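N-acetylglucosamine-6-phosphate deacetylase (Mycobacterium smegmatis, PDB 6FV4) probably removes the acetyl group from N-acetylglucosamine-6-phosphate, a metal-dependent step in amino-sugar metabolism. Local coordinates at residues A214-G219 against V242-D247; M285-M290 against I302-G307. The protein carries 1 engineered substitution. One frame throughout, in Å; residues are numbered along the deposited sequence. Where two conformers were deposited one is given.

Contact 1. Residues A214-G219 against V242-D247; sequences AAIDAG and VALTED
I216 and the 242-247 segment join two helices of the (beta/alpha)8 barrel of the amidohydrolase superfamily. Helix 209-217 follows barrel strand 199-202, and helix 240-246 follows strand 222-223. The tight part is carried by one side chain. I216 has its CG1 beside the backbone N and then runs on extended (chi2 169°). This carries CD1 to the last turn of helix 240-246. There I216 CD1 sits 3.3 Å from A243 O. I216 CD1 also lies 4.1 Å from A243 CB and 4.2 Å from L244 CD2. It thus rests on backbone and side chain together. A243 O is also the acceptor of a weak bond from D247 N, at 3.5 Å. T212, one turn back on helix 209-217, adds to the packing on A243 and L244.

The other side of the contact is polar and more open. A Schellman motif closes the first helix, with G219 at positive phi. Away from this interface, E246 makes a salt bridge to R267 of the second subunit. The second branch of I216, CG2, faces D247, which directly follows helix 240-246. The two side chains run antiparallel past one another, each reaching toward the other's helix. D217 is exposed, and D217 OD1 lies 4.7 Å from D247 OD2. Both of these atoms form salt bridges to NH2 of R249, which probably eases the closeness of the two carboxylates. D247 OD2 has two neighbours of different kinds: the guanidinium of R249, and the methyl CG2 of I216 at 3.4 Å.

Contact 2. Residues M285-M290 against I302-G307; sequences MAATGM and IDVVAG
V304 and I302 pack on A287 where strand 300-305 meets the loop 285-290. V304 is the side chain to follow. Its CB points toward the loop and splits into two methyls. V304 CG1 is anti to the backbone N (chi1 178°) and comes 4.0 Å from M290 O. V304 CG2 lies beside the backbone N and meets A287 CB at 4.0 Å. One branch thus touches the loop backbone and the other a side chain. Two residues back along the same strand, I302 CG2 lies 4.2 Å from A287 CB. A287 CB is therefore shared by two branched residues on one face of the strand. The segments meet by van der Waals packing alone.

The loop gets its shape from two linked turns. The first is type I, from M285 to T288. The second is type II, from A287 to M290, with G289 at positive phi. M285 O takes two donors, T288 N at 2.9 Å and T288 OG1 at 2.7 Å. The hydroxyl approaches with a C=O...O angle of 140°, only 15° from the carbonyl plane. This probably helps to fix the rotation of the T288 side chain, whose CB points away from the strand. I302 also touches A318, a predicted substrate-binding residue.

Strand 300-305 is the central strand of a small antiparallel sheet, between 293-297 and 308-311, and the loop packs against it. A287 packs on L297 of strand 293-297 and A309 of strand 308-311. M290 packs on Y295 and L297. On the far side of the loop, T288 reaches L95 and H96 of helix 86-98.

How the contacts relate
Contact 1 comes first along the chain. It closes a loop from helix 209-217, through strand 222-223 and, just after it, the metal ligand H225, to helix 240-246. The chain then makes strands 251-255 and 278-281, with helix 263-273 between them, and passes the engineered A283. Contact 2 follows. It closes a shorter loop that holds strand 293-297 and returns in strand 300-305. The two are in series and neither nest nor cross. The centres of contact 1 and contact 2 are about 35 Å apart, on opposite sides of the chain's centre. Contact 1 ties neighbouring barrel helices together. Contact 2 ties the loop after strand 278-281 to the small antiparallel sheet.

Contact 1. Residues A214-G219 against V242-D247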
loop_
_atom_site.group_PDB
_atom_site.type_symbol
_atom_site.label_atom_id
_atom_site.label_comp_id
_atom_site.label_asym_id
_atom_site.label_seq_id
_atom_site.Cartn_x
_atom_site.Cartn_y
_atom_site.Cartn_z
ATOM N N ALA B 214 -8.946 5.807 15.654
ATOM C CA ALA B 214 -9.791 6.606 16.544
ATOM C C ALA B 214 -9.569 8.095 16.320
ATOM O O ALA B 214 -10.526 8.868 16.290
ATOM C CB ALA B 214 -9.526 6.248 18.008
ATOM N N ALA B 215 -8.310 8.502 16.132
ATOM C CA ALA B 215 -7.991 9.879 15.781
ATOM C C ALA B 215 -8.659 10.297 14.474
ATOM O O ALA B 215 -9.158 11.420 14.358
ATOM C CB ALA B 215 -6.469 10.050 15.705
ATOM N N ILE B 216 -8.712 9.395 13.491
ATOM C CA ILE B 216 -9.369 9.699 12.220
ATOM C C ILE B 216 -10.877 9.852 12.408
ATOM O O ILE B 216 -11.502 10.754 11.829
ATOM C CB ILE B 216 -9.026 8.610 11.180
ATOM C CG1 ILE B 216 -7.520 8.609 10.908
ATOM C CG2 ILE B 216 -9.825 8.818 9.903
ATOM C CD1 ILE B 216 -7.030 7.377 10.090
ATOM N N ASP B 217 -11.488 8.974 13.211
ATOM C CA ASP B 217 -12.914 9.090 13.504
ATOM C C ASP B 217 -13.226 10.376 14.273
ATOM O O ASP B 217 -14.313 10.943 14.115
ATOM C CB ASP B 217 -13.381 7.867 14.289
ATOM C CG ASP B 217 -13.306 6.563 13.465
ATOM O OD1 ASP B 217 -12.971 6.617 12.258
ATOM O OD2 ASP B 217 -13.578 5.474 14.030
ATOM N N ALA B 218 -12.293 10.851 15.094
ATOM C CA ALA B 218 -12.474 12.111 15.805
ATOM C C ALA B 218 -12.273 13.329 14.910
ATOM O O ALA B 218 -12.521 14.460 15.352
ATOM C CB ALA B 218 -11.515 12.172 16.997
ATOM N N GLY B 219 -11.824 13.139 13.672
ATOM C CA GLY B 219 -11.741 14.234 12.721
ATOM C C GLY B 219 -10.374 14.512 12.140
ATOM O O GLY B 219 -10.241 15.472 11.366
ATOM N N VAL B 242 -0.961 2.693 8.157
ATOM C CA VAL B 242 -1.977 1.897 7.472
ATOM C C VAL B 242 -3.370 2.442 7.750
ATOM O O VAL B 242 -4.195 2.543 6.831
ATOM C CB VAL B 242 -1.838 0.407 7.851
ATOM C CG1 VAL B 242 -3.051 -0.401 7.380
ATOM C CG2 VAL B 242 -0.559 -0.155 7.225
ATOM N N ALA B 243 -3.645 2.833 9.008
ATOM C CA ALA B 243 -4.886 3.546 9.314
ATOM C C ALA B 243 -5.019 4.796 8.460
ATOM O O ALA B 243 -6.103 5.091 7.939
ATOM C CB ALA B 243 -4.950 3.906 10.805
ATOM N N LEU B 244 -3.916 5.518 8.265
ATOM C CA LEU B 244 -3.957 6.757 7.492
ATOM C C LEU B 244 -4.167 6.506 6.000
ATOM O O LEU B 244 -4.898 7.259 5.343
ATOM C CB LEU B 244 -2.685 7.573 7.738
ATOM C CG LEU B 244 -2.586 8.221 9.130
ATOM C CD1 LEU B 244 -1.139 8.594 9.428
ATOM C CD2 LEU B 244 -3.478 9.465 9.220
ATOM N N THR B 245 -3.537 5.461 5.432
ATOM C CA THR B 245 -3.755 5.187 4.016
ATOM C C THR B 245 -5.112 4.552 3.759
ATOM O O THR B 245 -5.661 4.709 2.660
ATOM C CB THR B 245 -2.651 4.291 3.441
ATOM O OG1 THR B 245 -2.485 3.125 4.254
ATOM C CG2 THR B 245 -1.330 5.036 3.371
ATOM N N GLU B 246 -5.667 3.865 4.757
ATOM C CA GLU B 246 -6.904 3.121 4.581
ATOM C C GLU B 246 -8.113 4.043 4.428
ATOM O O GLU B 246 -9.018 3.749 3.643
ATOM C CB GLU B 246 -7.061 2.175 5.767
ATOM C CG GLU B 246 -8.454 1.808 6.189
ATOM C CD GLU B 246 -8.431 0.889 7.405
ATOM O OE1 GLU B 246 -8.501 1.383 8.549
ATOM O OE2 GLU B 246 -8.307 -0.335 7.213
ATOM N N ASP B 247 -8.141 5.171 5.148
ATOM C CA ASP B 247 -9.348 5.988 5.262
ATOM C C ASP B 247 -9.392 7.100 4.209
ATOM O O ASP B 247 -8.475 7.924 4.125
ATOM C CB ASP B 247 -9.429 6.588 6.657
ATOM C CG ASP B 247 -10.798 7.171 6.949
ATOM O OD1 ASP B 247 -11.195 8.130 6.247
ATOM O OD2 ASP B 247 -11.478 6.640 7.850
#

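Contact 2. Residues M285-M290 against I302-G307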
loop_
_atom_site.group_PDB
_atom_site.type_symbol
_atom_site.label_atom_id
_atom_site.label_comp_id
_atom_site.label_asym_id
_atom_site.label_seq_id
_atom_site.Cartn_x
_atom_site.Cartn_y
_atom_site.Cartn_z
ATOM N N MET B 285 14.071 22.912 5.793
ATOM C CA MET B 285 14.621 23.671 6.908
ATOM C C MET B 285 15.399 24.874 6.386
ATOM O O MET B 285 15.545 25.083 5.177
ATOM C CB MET B 285 15.479 22.791 7.829
ATOM C CG MET B 285 16.587 22.002 7.174
ATOM S SD MET B 285 18.148 22.875 6.994
ATOM C CE MET B 285 18.442 23.469 8.661
ATOM N N ALA B 286 15.850 25.717 7.328
ATOM C CA ALA B 286 16.344 27.042 6.977
ATOM C C ALA B 286 17.544 27.029 6.044
ATOM O O ALA B 286 17.775 28.030 5.363
ATOM C CB ALA B 286 16.682 27.839 8.247
ATOM N N ALA B 287 18.299 25.929 5.958
ATOM C CA ALA B 287 19.448 25.913 5.058
ATOM C C ALA B 287 19.074 25.625 3.610
ATOM O O ALA B 287 19.945 25.695 2.741
ATOM C CB ALA B 287 20.482 24.886 5.518
ATOM N N THR B 288 17.812 25.302 3.337
ATOM C CA THR B 288 17.374 25.034 1.973
ATOM C C THR B 288 17.733 26.179 1.036
ATOM O O THR B 288 17.450 27.346 1.321
ATOM C CB THR B 288 15.861 24.804 1.962
ATOM O OG1 THR B 288 15.544 23.750 2.880
ATOM C CG2 THR B 288 15.382 24.426 0.554
ATOM N N GLY B 289 18.368 25.836 -0.086
ATOM C CA GLY B 289 18.706 26.801 -1.116
ATOM C C GLY B 289 19.971 27.597 -0.884
ATOM O O GLY B 289 20.280 28.487 -1.690
ATOM N N MET B 290 20.714 27.322 0.179
ATOM C CA MET B 290 21.938 28.060 0.452
ATOM C C MET B 290 23.132 27.365 -0.182
ATOM O O MET B 290 23.166 26.140 -0.311
ATOM C CB MET B 290 22.166 28.202 1.956
ATOM C CG MET B 290 21.032 28.913 2.665
ATOM S SD MET B 290 21.427 29.109 4.401
ATOM C CE MET B 290 22.330 30.652 4.319
ATOM N N ILE B 302 25.333 25.295 11.031
ATOM C CA ILE B 302 24.983 24.291 10.028
ATOM C C ILE B 302 26.032 24.312 8.928
ATOM O O ILE B 302 26.354 25.380 8.393
ATOM C CB ILE B 302 23.580 24.532 9.435
ATOM C CG1 ILE B 302 22.508 24.520 10.529
ATOM C CG2 ILE B 302 23.285 23.499 8.333
ATOM C CD1 ILE B 302 22.260 23.165 11.156
ATOM N N ASP B 303 26.541 23.134 8.577
ATOM C CA ASP B 303 27.523 22.963 7.513
ATOM C C ASP B 303 26.811 22.378 6.298
ATOM O O ASP B 303 26.291 21.261 6.365
ATOM C CB ASP B 303 28.656 22.043 7.977
ATOM C CG ASP B 303 29.812 21.949 6.976
ATOM O OD1 ASP B 303 29.899 22.766 6.028
ATOM O OD2 ASP B 303 30.647 21.030 7.142
ATOM N N VAL B 304 26.781 23.129 5.201
ATOM C CA VAL B 304 26.157 22.674 3.961
ATOM C C VAL B 304 27.255 22.174 3.035
ATOM O O VAL B 304 28.150 22.941 2.660
ATOM C CB VAL B 304 25.343 23.791 3.290
ATOM C CG1 VAL B 304 24.753 23.291 1.968
ATOM C CG2 VAL B 304 24.245 24.283 4.224
ATOM N N VAL B 305 27.179 20.892 2.664
ATOM C CA VAL B 305 28.135 20.247 1.768
ATOM C C VAL B 305 27.348 19.568 0.650
ATOM O O VAL B 305 26.554 18.656 0.912
ATOM C CB VAL B 305 29.019 19.225 2.503
ATOM C CG1 VAL B 305 29.846 18.418 1.508
ATOM C CG2 VAL B 305 29.931 19.934 3.504
ATOM N N ALA B 306 27.568 20.014 -0.589
ATOM C CA ALA B 306 26.845 19.508 -1.754
ATOM C C ALA B 306 25.336 19.652 -1.578
ATOM O O ALA B 306 24.570 18.791 -2.007
ATOM C CB ALA B 306 27.216 18.048 -2.049
ATOM N N GLY B 307 24.899 20.724 -0.917
ATOM C CA GLY B 307 23.491 20.978 -0.692
ATOM C C GLY B 307 22.847 20.195 0.432
ATOM O O GLY B 307 21.638 20.355 0.657
#